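Local coordinates for insect group II chitinase (Ostrinia furnacalis, PDB 5Y2A), which hydrolyses the beta-1,4-glycosidic bonds of chitin with a family 18 catalytic domain, probably in the turnover of insect cuticle, at residues A[322-326]-A[377-381]; A[208-212]-A[327-331]; A[45-49]-A[103-108]; A[132-136]-A[172-176]; A[29-35]-A[69-74]. All blocks are in the same frame, centred on the assembly; numbering follows the deposited sequence.

Interaction 1: A[322-326]-A[377-381]; sequences DFMAR and PPCIL
The C-terminal tail docks on the first turn of helix 322-334, where Asp322 meets Cys379 and Phe323 meets Pro378, a case of an extended tail held by one directed polar bond and one aromatic platform. The backbone N of Cys379 donates to Asp322 OD2 at 3.1 Å, almost straight at 174°, and uses the anti lone pair, the one turned away from OD1. Thr365 binds OD1, so the carboxylate is held at both oxygens and its rotation is restricted. Water 1 doubles the link: it accepts from Asp322 N at 2.8 Å and donates to Cys379 O. Beside this polar patch, Phe323 sets CG anti to its carbonyl carbon (chi1 -72°), which carries the ring out toward the tail. Pro378 CB sits over the middle of one face, 3.7 Å from the centroid of the Phe323 ring, in a CH-pi contact. Ile380 approaches the rim instead, with CG1 3.7 Å from Phe323 CE2 and near the ring plane. Arg326 crosses the proline at about a right angle, with NH1 3.4 Å from Pro378 CG, while its NH2 lies at the Phe323 ring edge. With an alanine in place of Phe323, Pro378 CB would probably lose its platform and Ile380 CG1 its apolar neighbour, leaving the tail to rely on the Asp322 bond and the water. The disulfide between Cys379 and Cys357 ties the tail to the loop before helix 361-371, and that helix in turn touches both Asp322 and Arg326.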
# COMPACT_ATOMS: atom_id res chain seq x y z
N ASP A 322 -25.00 -12.08 -1.00
CA ASP A 322 -26.34 -11.70 -0.56
C ASP A 322 -26.84 -12.58 0.58
O ASP A 322 -27.43 -12.09 1.54
CB ASP A 322 -27.32 -11.77 -1.73
CG ASP A 322 -27.72 -10.42 -2.22
OD1 ASP A 322 -27.45 -9.45 -1.50
OD2 ASP A 322 -28.31 -10.32 -3.32
N PHE A 323 -26.61 -13.90 0.48
CA PHE A 323 -27.15 -14.81 1.48
C PHE A 323 -26.49 -14.61 2.83
O PHE A 323 -27.16 -14.67 3.87
CB PHE A 323 -26.99 -16.26 1.01
CG PHE A 323 -27.91 -16.62 -0.11
CD1 PHE A 323 -29.23 -16.97 0.14
CD2 PHE A 323 -27.47 -16.59 -1.42
CE1 PHE A 323 -30.08 -17.29 -0.89
CE2 PHE A 323 -28.32 -16.91 -2.46
CZ PHE A 323 -29.63 -17.27 -2.19
N MET A 324 -25.17 -14.38 2.86
CA MET A 324 -24.54 -14.17 4.15
C MET A 324 -24.83 -12.78 4.70
O MET A 324 -24.97 -12.61 5.92
CB MET A 324 -23.03 -14.42 4.08
CG MET A 324 -22.34 -14.33 5.45
SD MET A 324 -23.10 -15.40 6.70
CE MET A 324 -22.22 -16.94 6.41
N ALA A 325 -24.92 -11.77 3.82
CA ALA A 325 -25.36 -10.45 4.27
C ALA A 325 -26.76 -10.52 4.88
O ALA A 325 -27.01 -9.92 5.93
CB ALA A 325 -25.33 -9.46 3.10
N ARG A 326 -27.66 -11.28 4.25
CA ARG A 326 -28.99 -11.47 4.83
C ARG A 326 -28.90 -12.16 6.19
O ARG A 326 -29.51 -11.71 7.17
CB ARG A 326 -29.86 -12.30 3.89
CG ARG A 326 -31.31 -12.44 4.37
CD ARG A 326 -32.12 -13.35 3.44
NE ARG A 326 -31.69 -14.74 3.55
CZ ARG A 326 -32.14 -15.74 2.79
NH1 ARG A 326 -33.04 -15.50 1.85
NH2 ARG A 326 -31.69 -16.97 2.97
N PRO A 377 -35.34 -11.35 -3.91
CA PRO A 377 -34.63 -12.36 -3.11
C PRO A 377 -33.13 -12.21 -3.28
O PRO A 377 -32.67 -11.51 -4.20
CB PRO A 377 -35.13 -13.69 -3.69
CG PRO A 377 -35.48 -13.36 -5.10
CD PRO A 377 -36.06 -11.97 -5.05
N PRO A 378 -32.33 -12.85 -2.42
CA PRO A 378 -30.88 -12.81 -2.61
C PRO A 378 -30.53 -13.44 -3.95
O PRO A 378 -31.13 -14.44 -4.36
CB PRO A 378 -30.35 -13.64 -1.44
CG PRO A 378 -31.44 -13.56 -0.41
CD PRO A 378 -32.69 -13.67 -1.26
N CYS A 379 -29.55 -12.85 -4.62
CA CYS A 379 -29.14 -13.35 -5.92
C CYS A 379 -28.04 -14.39 -5.76
O CYS A 379 -27.19 -14.31 -4.87
CB CYS A 379 -28.65 -12.22 -6.82
SG CYS A 379 -29.92 -11.00 -7.14
N ILE A 380 -28.07 -15.38 -6.64
CA ILE A 380 -27.14 -16.49 -6.61
C ILE A 380 -26.03 -16.19 -7.62
O ILE A 380 -26.28 -16.11 -8.82
CB ILE A 380 -27.85 -17.81 -6.90
CG1 ILE A 380 -28.99 -18.01 -5.89
CG2 ILE A 380 -26.88 -18.98 -6.84
CD1 ILE A 380 -30.38 -18.01 -6.49
N LEU A 381 -24.83 -15.97 -7.10
CA LEU A 381 -23.69 -15.57 -7.92
C LEU A 381 -23.43 -16.55 -9.06
O LEU A 381 -23.23 -16.15 -10.22
CB LEU A 381 -22.46 -15.47 -7.04
CG LEU A 381 -22.18 -14.12 -6.42
CD1 LEU A 381 -20.76 -14.15 -5.90
CD2 LEU A 381 -22.33 -13.09 -7.51
O HOH W 1 -24.92 -12.34 -3.83

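Interaction 2: A[208-212]-A[327-331]. With NAG (2-acetamido-2-deoxy-beta-D-glucopyranose), chain C.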
# COMPACT_ATOMS: atom_id res chain seq x y z
N VAL A 208 -12.77 -13.81 5.09
CA VAL A 208 -12.63 -12.45 5.60
C VAL A 208 -13.49 -12.23 6.85
O VAL A 208 -13.12 -11.43 7.72
CB VAL A 208 -12.99 -11.44 4.48
CG1 VAL A 208 -14.40 -11.73 3.92
CG2 VAL A 208 -12.89 -10.00 4.99
N ALA A 209 -14.63 -12.91 6.96
CA ALA A 209 -15.58 -12.64 8.04
C ALA A 209 -16.39 -13.89 8.35
O ALA A 209 -17.59 -13.96 8.07
CB ALA A 209 -16.50 -11.47 7.67
N PRO A 210 -15.76 -14.89 8.97
CA PRO A 210 -16.50 -16.10 9.36
C PRO A 210 -17.61 -15.75 10.34
O PRO A 210 -17.45 -14.89 11.21
CB PRO A 210 -15.43 -16.98 10.02
CG PRO A 210 -14.10 -16.39 9.62
CD PRO A 210 -14.36 -14.92 9.45
N MET A 211 -18.77 -16.39 10.15
CA MET A 211 -19.92 -16.14 11.02
C MET A 211 -19.88 -17.01 12.27
O MET A 211 -20.03 -16.49 13.39
CB MET A 211 -21.21 -16.38 10.24
CG MET A 211 -22.46 -16.11 11.05
SD MET A 211 -22.64 -14.36 11.45
CE MET A 211 -23.31 -14.42 13.10
N TYR A 212 -19.68 -18.32 12.10
CA TYR A 212 -19.64 -19.27 13.20
C TYR A 212 -18.34 -20.07 13.11
O TYR A 212 -17.64 -20.03 12.10
CB TYR A 212 -20.85 -20.22 13.17
CG TYR A 212 -22.17 -19.47 13.17
CD1 TYR A 212 -22.54 -18.69 14.25
CD2 TYR A 212 -23.04 -19.55 12.09
CE1 TYR A 212 -23.74 -17.99 14.26
CE2 TYR A 212 -24.24 -18.87 12.09
CZ TYR A 212 -24.59 -18.09 13.18
OH TYR A 212 -25.78 -17.40 13.18
N HIS A 327 -28.13 -13.25 6.26
CA HIS A 327 -28.04 -13.98 7.52
C HIS A 327 -27.51 -13.10 8.64
O HIS A 327 -28.01 -13.15 9.77
CB HIS A 327 -27.14 -15.21 7.38
CG HIS A 327 -27.01 -15.99 8.65
ND1 HIS A 327 -28.00 -16.83 9.11
CD2 HIS A 327 -26.04 -16.00 9.60
CE1 HIS A 327 -27.64 -17.36 10.26
NE2 HIS A 327 -26.45 -16.87 10.58
N LYS A 328 -26.48 -12.30 8.36
CA LYS A 328 -25.90 -11.48 9.42
C LYS A 328 -26.88 -10.41 9.89
O LYS A 328 -26.92 -10.10 11.09
CB LYS A 328 -24.58 -10.88 8.94
CG LYS A 328 -23.49 -11.95 8.84
CD LYS A 328 -22.17 -11.39 8.32
CE LYS A 328 -21.08 -12.48 8.39
NZ LYS A 328 -19.77 -11.99 7.86
N ALA A 329 -27.69 -9.88 8.97
CA ALA A 329 -28.73 -8.95 9.37
C ALA A 329 -29.81 -9.65 10.18
O ALA A 329 -30.32 -9.09 11.15
CB ALA A 329 -29.33 -8.28 8.13
N GLU A 330 -30.17 -10.88 9.80
CA GLU A 330 -31.15 -11.62 10.58
C GLU A 330 -30.59 -12.03 11.94
O GLU A 330 -31.34 -12.06 12.93
CB GLU A 330 -31.63 -12.85 9.79
CG GLU A 330 -32.44 -12.45 8.57
CD GLU A 330 -33.05 -13.63 7.82
OE1 GLU A 330 -32.49 -14.74 7.86
OE2 GLU A 330 -34.09 -13.41 7.18
N TYR A 331 -29.29 -12.31 12.01
CA TYR A 331 -28.62 -12.53 13.29
C TYR A 331 -28.75 -11.31 14.19
O TYR A 331 -29.03 -11.43 15.39
CB TYR A 331 -27.15 -12.86 13.04
CG TYR A 331 -26.30 -13.01 14.28
CD1 TYR A 331 -26.19 -14.24 14.93
CD2 TYR A 331 -25.57 -11.95 14.78
CE1 TYR A 331 -25.39 -14.39 16.04
CE2 TYR A 331 -24.76 -12.09 15.90
CZ TYR A 331 -24.68 -13.32 16.53
OH TYR A 331 -23.88 -13.48 17.64
C1 NAG C . -22.70 -18.47 19.05
C2 NAG C . -23.09 -19.93 18.82
C3 NAG C . -23.82 -20.48 20.04
C4 NAG C . -23.03 -20.23 21.32
C5 NAG C . -22.60 -18.77 21.41
C6 NAG C . -21.67 -18.49 22.57
C7 NAG C . -23.62 -20.93 16.64
C8 NAG C . -24.62 -21.01 15.52
N2 NAG C . -23.92 -20.08 17.63
O3 NAG C . -24.03 -21.87 19.83
O4 NAG C . -23.86 -20.44 22.46
O5 NAG C . -21.91 -18.38 20.21
O6 NAG C . -20.40 -19.09 22.39
O7 NAG C . -22.59 -21.58 16.64
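Tyr212 OH and His327 NE2 lie 2.7 Å apart in a hydrogen bond whose direction stays open. The two rings meet rim to rim with planes at 79°, so the bond lies at the edge of both. The Tyr212 ring is covered on both faces: Met211 CG lies over one, and the acetamide methyl of the sugar packs on the other, with NAG C8 3.4 Å from Tyr212 CD1. Met211 packs beside them. Its CG is anti to the backbone N (chi1 -179°), and the bends farther along the chain lay CE over the centre of the Tyr331 ring, 3.4 Å from the centroid, in a CH-pi contact; SD stands above the same face at a greater distance, a Met-aromatic arrangement, and also packs against Lys328 CG at 3.7 Å. Lys328 runs past Met211 in the opposite direction, fully extended beyond CG, to give NZ to Ala209 O at 2.9 Å, tilted 21° from the carbonyl plane. The same ammonium forms a salt bridge with Asp320, which should help fix its place in a buried setting. In the next shell, Asn225 takes the Tyr331 hydroxyl, and backbone bonds to Asn225 and Arg305 hold Met211. Tyr212, Asn225 and Asn229 line the glycan's surroundings, and the Asn-Phe-Thr sequon at Asn225 is consistent with an N-linked glycan, set beside helix 322-334 of the TIM barrel, which leads to strand 339-343.

Interaction 3: A[45-49]-A[103-108]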
# COMPACT_ATOMS: atom_id res chain seq x y z
N GLU A 45 0.84 17.27 14.94
CA GLU A 45 1.38 18.33 15.78
C GLU A 45 0.34 18.89 16.75
O GLU A 45 0.58 18.93 17.96
CB GLU A 45 1.93 19.45 14.90
CG GLU A 45 3.04 19.00 13.98
CD GLU A 45 4.26 18.58 14.76
OE1 GLU A 45 4.50 19.17 15.84
OE2 GLU A 45 4.97 17.65 14.31
N GLU A 46 -0.82 19.29 16.23
CA GLU A 46 -1.82 19.95 17.05
C GLU A 46 -2.74 18.99 17.77
O GLU A 46 -3.43 19.40 18.71
CB GLU A 46 -2.66 20.89 16.17
CG GLU A 46 -1.83 21.94 15.45
CD GLU A 46 -1.10 22.86 16.40
OE1 GLU A 46 -1.55 23.01 17.56
OE2 GLU A 46 -0.05 23.42 15.99
N LEU A 47 -2.77 17.72 17.36
CA LEU A 47 -3.65 16.70 17.94
C LEU A 47 -5.11 17.16 17.91
O LEU A 47 -5.82 17.08 18.91
CB LEU A 47 -3.20 16.35 19.36
CG LEU A 47 -1.76 15.85 19.52
CD1 LEU A 47 -1.45 15.55 20.97
CD2 LEU A 47 -1.48 14.62 18.65
N VAL A 48 -5.54 17.63 16.74
CA VAL A 48 -6.94 17.97 16.50
C VAL A 48 -7.34 17.40 15.14
O VAL A 48 -6.50 17.08 14.30
CB VAL A 48 -7.22 19.49 16.54
CG1 VAL A 48 -6.90 20.07 17.91
CG2 VAL A 48 -6.46 20.20 15.43
N ILE A 49 -8.66 17.30 14.93
CA ILE A 49 -9.20 16.82 13.67
C ILE A 49 -8.77 17.74 12.53
O ILE A 49 -8.80 18.97 12.66
CB ILE A 49 -10.73 16.73 13.74
CG1 ILE A 49 -11.17 15.67 14.75
CG2 ILE A 49 -11.33 16.48 12.36
CD1 ILE A 49 -12.66 15.71 15.06
N LYS A 103 -8.39 20.35 24.49
CA LYS A 103 -8.24 21.06 23.22
C LYS A 103 -8.92 20.30 22.08
O LYS A 103 -9.60 20.90 21.24
CB LYS A 103 -6.74 21.25 22.94
CG LYS A 103 -6.39 21.94 21.64
CD LYS A 103 -4.88 21.80 21.39
CE LYS A 103 -4.45 22.38 20.05
NZ LYS A 103 -3.02 22.08 19.78
N PHE A 104 -8.75 18.97 22.04
CA PHE A 104 -9.37 18.16 20.99
C PHE A 104 -10.89 18.30 21.00
O PHE A 104 -11.51 18.52 19.96
CB PHE A 104 -8.96 16.70 21.16
CG PHE A 104 -9.62 15.76 20.18
CD1 PHE A 104 -10.85 15.19 20.46
CD2 PHE A 104 -9.00 15.45 18.98
CE1 PHE A 104 -11.46 14.33 19.56
CE2 PHE A 104 -9.59 14.59 18.07
CZ PHE A 104 -10.82 14.03 18.36
N VAL A 105 -11.49 18.18 22.18
CA VAL A 105 -12.95 18.18 22.30
C VAL A 105 -13.52 19.52 21.85
O VAL A 105 -14.51 19.58 21.11
CB VAL A 105 -13.38 17.83 23.73
CG1 VAL A 105 -14.87 18.08 23.92
CG2 VAL A 105 -13.02 16.40 24.06
N VAL A 106 -12.93 20.62 22.32
CA VAL A 106 -13.42 21.94 21.95
C VAL A 106 -13.32 22.15 20.44
O VAL A 106 -14.26 22.62 19.79
CB VAL A 106 -12.65 23.04 22.72
CG1 VAL A 106 -12.93 24.40 22.10
CG2 VAL A 106 -13.06 23.02 24.18
N HIS A 107 -12.17 21.79 19.86
CA HIS A 107 -11.98 21.97 18.42
C HIS A 107 -12.90 21.06 17.62
O HIS A 107 -13.43 21.47 16.58
CB HIS A 107 -10.51 21.71 18.06
CG HIS A 107 -10.25 21.73 16.59
ND1 HIS A 107 -10.46 20.63 15.78
CD2 HIS A 107 -9.79 22.71 15.78
CE1 HIS A 107 -10.14 20.94 14.53
NE2 HIS A 107 -9.73 22.20 14.51
N ALA A 108 -13.10 19.83 18.08
CA ALA A 108 -13.94 18.88 17.34
C ALA A 108 -15.36 19.41 17.18
O ALA A 108 -15.93 19.33 16.09
CB ALA A 108 -13.94 17.53 18.05
O HOH W 2 -0.57 20.00 20.43
O HOH W 3 -10.32 18.12 17.03
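Lys103 NZ is gripped by two oxygens of one residue, a worked example of a helix lysine that holds a loop by both its main chain and its side chain. Glu46 OE1 lies 2.8 Å from Lys103 NZ in a salt bridge, met nearly along the C-O axis, and Glu46 O lies 2.9 Å from the same nitrogen, which sits in the carbonyl plane on a lone pair. Water 2 adds a weak third contact and passes it on to Glu45 O. The lysine reaches this far because CG is anti to the backbone N (chi1 179°) and the chain beyond is extended. A second polar knot lies inward, where water 3 accepts from Ile49 N at 2.8 Å, donates to Phe104 O and bonds His107 ND1, so that a helix carbonyl, an imidazole and a loop amide are joined through one molecule. Segment 45-49 belongs to the loop joining strand 34-42, the second of the TIM barrel, to strand 49-51, its antiparallel partner, and leans on helix 98-115, which leads into strand 119-123. Val48 crosses His107 at about a right angle, its CB over one face of the imidazole and 3.7 Å from the centroid, a CH-pi contact. His107 CE1 comes within 3.0 Å of Ile49 O. Deeper still, Leu47 O meets the Phe104 ring at its edge and in its plane, and Ile49 splits its reach: CG1 touches Phe104 CE2 at 3.8 Å, and CD1 continues to Ala108 CB. Leu80 of strand 75-81 covers both Ile49 and Phe104.

Interaction 4: A[132-136]-A[172-176]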
# COMPACT_ATOMS: atom_id res chain seq x y z
N VAL A 132 -2.50 -2.91 15.67
CA VAL A 132 -2.54 -4.25 16.26
C VAL A 132 -1.19 -4.71 16.84
O VAL A 132 -1.00 -5.89 17.11
CB VAL A 132 -3.11 -5.31 15.28
CG1 VAL A 132 -4.33 -4.75 14.55
CG2 VAL A 132 -2.07 -5.86 14.30
N GLU A 133 -0.29 -3.77 17.11
CA GLU A 133 0.98 -4.08 17.78
C GLU A 133 0.81 -3.75 19.26
O GLU A 133 1.13 -2.65 19.71
CB GLU A 133 2.12 -3.32 17.13
CG GLU A 133 2.37 -3.67 15.68
CD GLU A 133 3.77 -3.28 15.22
OE1 GLU A 133 4.14 -2.09 15.36
OE2 GLU A 133 4.50 -4.16 14.74
N CYS A 134 0.32 -4.74 20.03
CA CYS A 134 -0.09 -4.50 21.41
C CYS A 134 1.08 -4.22 22.35
O CYS A 134 0.87 -3.62 23.41
CB CYS A 134 -0.88 -5.70 21.93
SG CYS A 134 -2.41 -6.01 21.01
N GLU A 135 2.30 -4.60 21.98
CA GLU A 135 3.47 -4.30 22.81
C GLU A 135 3.92 -2.86 22.70
O GLU A 135 4.82 -2.44 23.43
CB GLU A 135 4.64 -5.23 22.45
CG GLU A 135 5.24 -5.00 21.06
CD GLU A 135 4.45 -5.68 19.94
OE1 GLU A 135 3.38 -6.25 20.23
OE2 GLU A 135 4.91 -5.62 18.78
N LYS A 136 3.42 -2.18 21.66
CA LYS A 136 3.74 -0.78 21.34
C LYS A 136 3.21 0.37 22.20
O LYS A 136 3.94 1.33 22.47
CB LYS A 136 3.40 -0.51 19.87
CG LYS A 136 4.06 -1.46 18.88
CD LYS A 136 5.57 -1.24 18.84
CE LYS A 136 6.26 -2.30 18.00
NZ LYS A 136 6.44 -1.86 16.59
N ARG A 172 -8.02 -10.57 21.59
CA ARG A 172 -6.78 -10.02 22.11
C ARG A 172 -6.81 -8.50 22.20
O ARG A 172 -6.54 -7.92 23.26
CB ARG A 172 -5.61 -10.48 21.23
CG ARG A 172 -4.26 -9.94 21.66
CD ARG A 172 -3.14 -10.45 20.77
NE ARG A 172 -1.85 -9.92 21.22
CZ ARG A 172 -1.03 -9.19 20.48
NH1 ARG A 172 -1.35 -8.88 19.23
NH2 ARG A 172 0.12 -8.75 20.99
N VAL A 173 -7.15 -7.84 21.09
CA VAL A 173 -7.14 -6.38 21.06
C VAL A 173 -8.23 -5.82 21.96
O VAL A 173 -8.03 -4.80 22.63
CB VAL A 173 -7.29 -5.86 19.61
CG1 VAL A 173 -7.40 -4.34 19.59
CG2 VAL A 173 -6.12 -6.32 18.75
N ILE A 174 -9.41 -6.45 21.98
CA ILE A 174 -10.49 -5.97 22.83
C ILE A 174 -10.03 -5.95 24.29
O ILE A 174 -10.26 -4.97 25.01
CB ILE A 174 -11.74 -6.84 22.65
CG1 ILE A 174 -12.34 -6.60 21.25
CG2 ILE A 174 -12.78 -6.53 23.74
CD1 ILE A 174 -13.20 -7.73 20.77
N ASP A 175 -9.36 -7.02 24.73
CA ASP A 175 -8.89 -7.09 26.11
C ASP A 175 -7.90 -5.98 26.42
O ASP A 175 -7.90 -5.42 27.52
CB ASP A 175 -8.25 -8.46 26.38
CG ASP A 175 -9.25 -9.59 26.34
OD1 ASP A 175 -10.46 -9.33 26.50
OD2 ASP A 175 -8.81 -10.76 26.17
N TYR A 176 -7.06 -5.63 25.45
CA TYR A 176 -6.07 -4.59 25.65
C TYR A 176 -6.64 -3.18 25.56
O TYR A 176 -6.15 -2.27 26.24
CB TYR A 176 -4.96 -4.73 24.61
CG TYR A 176 -3.87 -5.74 24.90
CD1 TYR A 176 -3.04 -5.61 26.01
CD2 TYR A 176 -3.65 -6.80 24.04
CE1 TYR A 176 -2.02 -6.52 26.25
CE2 TYR A 176 -2.64 -7.72 24.28
CZ TYR A 176 -1.83 -7.57 25.39
OH TYR A 176 -0.83 -8.49 25.61
O HOH W 4 1.62 -7.39 18.79
O HOH W 5 2.47 -8.54 22.61
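Cys134 brings the loop 132-136 against the turn Arg172-Tyr176 of a helix, yet the backbones stay apart, 7.0 Å between the CA atoms of Val132 and Val173, and side chains and water do the joining. Cys134 sits in the corner made by two flat groups. Its SG is anti to the carbonyl carbon (chi1 -62°) and stands over the centre of the Arg172 guanidinium, 3.5 Å from CZ, while CB lies over one face of the Tyr176 ring, 3.9 Å from the centroid. The sulfur meets that ring obliquely, 3.4 Å from Tyr176 CD2, a Cys sulfur-aromatic contact. Arg172 reaches across with a chain extended from CG to NE. Its NH2 stays 4.2 Å from Glu135 OE1, beyond a salt bridge although the two planes are nearly coplanar; water 4, in the guanidinium plane, spans the gap by accepting from Arg172 NH2 at 3.0 Å and donating to Glu135 OE1, and it also accepts from Cys134 N. Exchanging Tyr176 for a serine would probably uncover one side of Cys134, leaving CB and SG without their aromatic wall and the loop less firmly seated on the helix. A disulfide to Cys129 ties Cys134 into the loop that follows strand 119-123, the strand that carries most of the DxxDxDxE signature of family 18 chitinases, while helix 171-177 follows strand 162-167, and Trp83 packs against Val132 beside them.

Interaction 5: A[29-35]-A[69-74]; sequences PELCTHI and LKSHGV
Thr33 and Val74 come closest in the backbone, with CA atoms 5.0 Å apart, where two short 3-10 turns, 29-31 and 69-72, each give way to the start of a strand. No direct hydrogen bond joins the segments; instead, water 6 donates to Thr33 O at 2.7 Å and to Gly73 O, and Val74 CA makes a CA-H...O contact with Thr33 O. Gly73 takes a left-handed conformation (phi 83°) that suits a residue without a CB, and this lets the chain turn from the 3-10 segment into the strand. Just beyond, the backbones of Thr33 and Ile35 bond to Lys75, the beginning of the parallel pairing of strands 34-42 and 75-81, the second and third of the TIM barrel. The contact therefore lies at the N-terminal ends of the barrel strands, the end remote from the substrate side in this fold, and shows side chains packing where a parallel pair begins. Val74 is central: its CG1, anti to the carbonyl carbon (chi1 -59°), points between two carbonyls, 3.2 Å from Cys32 O and 3.3 Å from Pro29 O. The other branch, CG2, turns to Ile35 CD1. Ile35 CD1 also meets Leu69 CD1 at 3.9 Å, the Ile35 and Leu69 side chains crossing at about a right angle. At the outer side, Pro29 lays CG over one face of the His72 imidazole, 3.7 Å from the centroid, in a CH-pi contact. Nearby, a disulfide joins Cys32 to Cys7 of strand 4-10, and Ile27 packs on both Ile35 and Leu69.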
# COMPACT_ATOMS: atom_id res chain seq x y z
N PRO A 29 -29.74 7.73 0.12
CA PRO A 29 -29.98 7.94 1.55
C PRO A 29 -31.09 7.07 2.11
O PRO A 29 -31.13 6.85 3.33
CB PRO A 29 -30.32 9.43 1.65
CG PRO A 29 -30.86 9.77 0.31
CD PRO A 29 -30.09 8.92 -0.68
N GLU A 30 -31.99 6.57 1.26
CA GLU A 30 -33.03 5.66 1.74
C GLU A 30 -32.45 4.37 2.29
O GLU A 30 -33.14 3.67 3.05
CB GLU A 30 -33.98 5.32 0.59
CG GLU A 30 -34.95 6.41 0.20
CD GLU A 30 -35.85 6.00 -0.94
OE1 GLU A 30 -35.50 5.04 -1.66
OE2 GLU A 30 -36.91 6.63 -1.13
N LEU A 31 -31.21 4.03 1.95
CA LEU A 31 -30.60 2.77 2.35
C LEU A 31 -29.73 2.89 3.59
O LEU A 31 -29.04 1.93 3.95
CB LEU A 31 -29.78 2.21 1.18
CG LEU A 31 -30.59 1.77 -0.04
CD1 LEU A 31 -29.68 1.29 -1.17
CD2 LEU A 31 -31.60 0.69 0.34
N CYS A 32 -29.73 4.05 4.25
CA CYS A 32 -28.92 4.27 5.45
C CYS A 32 -29.76 4.99 6.49
O CYS A 32 -30.58 5.84 6.15
CB CYS A 32 -27.68 5.12 5.14
SG CYS A 32 -26.65 4.49 3.80
N THR A 33 -29.55 4.65 7.76
CA THR A 33 -30.05 5.50 8.83
C THR A 33 -28.99 6.48 9.30
O THR A 33 -29.31 7.59 9.74
CB THR A 33 -30.51 4.66 10.03
OG1 THR A 33 -29.40 3.95 10.59
CG2 THR A 33 -31.57 3.65 9.59
N HIS A 34 -27.72 6.09 9.18
CA HIS A 34 -26.58 6.90 9.56
C HIS A 34 -25.51 6.73 8.50
O HIS A 34 -25.30 5.63 8.00
CB HIS A 34 -26.04 6.50 10.94
CG HIS A 34 -27.07 6.56 12.04
ND1 HIS A 34 -28.09 5.65 12.15
CD2 HIS A 34 -27.23 7.43 13.06
CE1 HIS A 34 -28.84 5.95 13.19
NE2 HIS A 34 -28.33 7.03 13.77
N ILE A 35 -24.85 7.83 8.14
CA ILE A 35 -23.73 7.82 7.20
C ILE A 35 -22.50 8.32 7.95
O ILE A 35 -22.57 9.33 8.66
CB ILE A 35 -24.00 8.70 5.97
CG1 ILE A 35 -25.21 8.16 5.20
CG2 ILE A 35 -22.77 8.77 5.05
CD1 ILE A 35 -25.64 9.06 4.06
N LEU A 69 -27.45 15.48 3.04
CA LEU A 69 -28.40 14.38 2.99
C LEU A 69 -29.24 14.26 4.25
O LEU A 69 -30.20 13.48 4.26
CB LEU A 69 -27.66 13.06 2.74
CG LEU A 69 -26.96 13.02 1.39
CD1 LEU A 69 -26.08 11.77 1.26
CD2 LEU A 69 -28.00 13.07 0.28
N LYS A 70 -28.92 15.00 5.31
CA LYS A 70 -29.75 14.94 6.49
C LYS A 70 -31.17 15.43 6.22
O LYS A 70 -32.09 15.10 6.98
CB LYS A 70 -29.11 15.72 7.65
CG LYS A 70 -29.17 17.23 7.54
CD LYS A 70 -28.72 17.85 8.85
CE LYS A 70 -27.20 17.84 8.98
NZ LYS A 70 -26.76 18.33 10.32
N SER A 71 -31.38 16.18 5.13
CA SER A 71 -32.75 16.52 4.73
C SER A 71 -33.56 15.28 4.38
O SER A 71 -34.79 15.36 4.33
CB SER A 71 -32.74 17.50 3.55
OG SER A 71 -32.45 16.85 2.33
N HIS A 72 -32.90 14.16 4.09
CA HIS A 72 -33.55 12.87 3.89
C HIS A 72 -33.75 12.10 5.19
O HIS A 72 -34.19 10.95 5.15
CB HIS A 72 -32.75 12.02 2.90
CG HIS A 72 -32.75 12.59 1.52
ND1 HIS A 72 -33.49 12.05 0.49
CD2 HIS A 72 -32.10 13.66 1.00
CE1 HIS A 72 -33.30 12.75 -0.60
NE2 HIS A 72 -32.46 13.74 -0.33
N GLY A 73 -33.44 12.71 6.33
CA GLY A 73 -33.64 12.05 7.60
C GLY A 73 -32.54 11.11 8.01
O GLY A 73 -32.74 10.31 8.93
N VAL A 74 -31.38 11.19 7.39
CA VAL A 74 -30.24 10.39 7.81
C VAL A 74 -29.37 11.26 8.70
O VAL A 74 -29.31 12.49 8.54
CB VAL A 74 -29.43 9.85 6.60
CG1 VAL A 74 -30.32 8.99 5.72
CG2 VAL A 74 -28.83 10.99 5.80
O HOH W 6 -31.75 8.18 10.64

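In the fold
Interactions 1 and 2 use successive turns of helix 322-334, with centres about 12 Å apart, and they touch where Met324 CE lies 4.0 Å from Met211 CB; thus one helix receives the C-terminal tail at its start and the loop beside the glycan farther on. Interactions 3 and 5 alternate along the chain, interaction 5 at the start of strand 34-42 and interaction 3 just after its end, with centres about 27 Å apart. Interaction 4, in the loop beyond strand 119-123, sits about 24 Å from interaction 2 between centres. Interactions 1 and 3 fall on opposite sides of the chain's centre, their own centres about 43 Å apart, so the set spans the barrel.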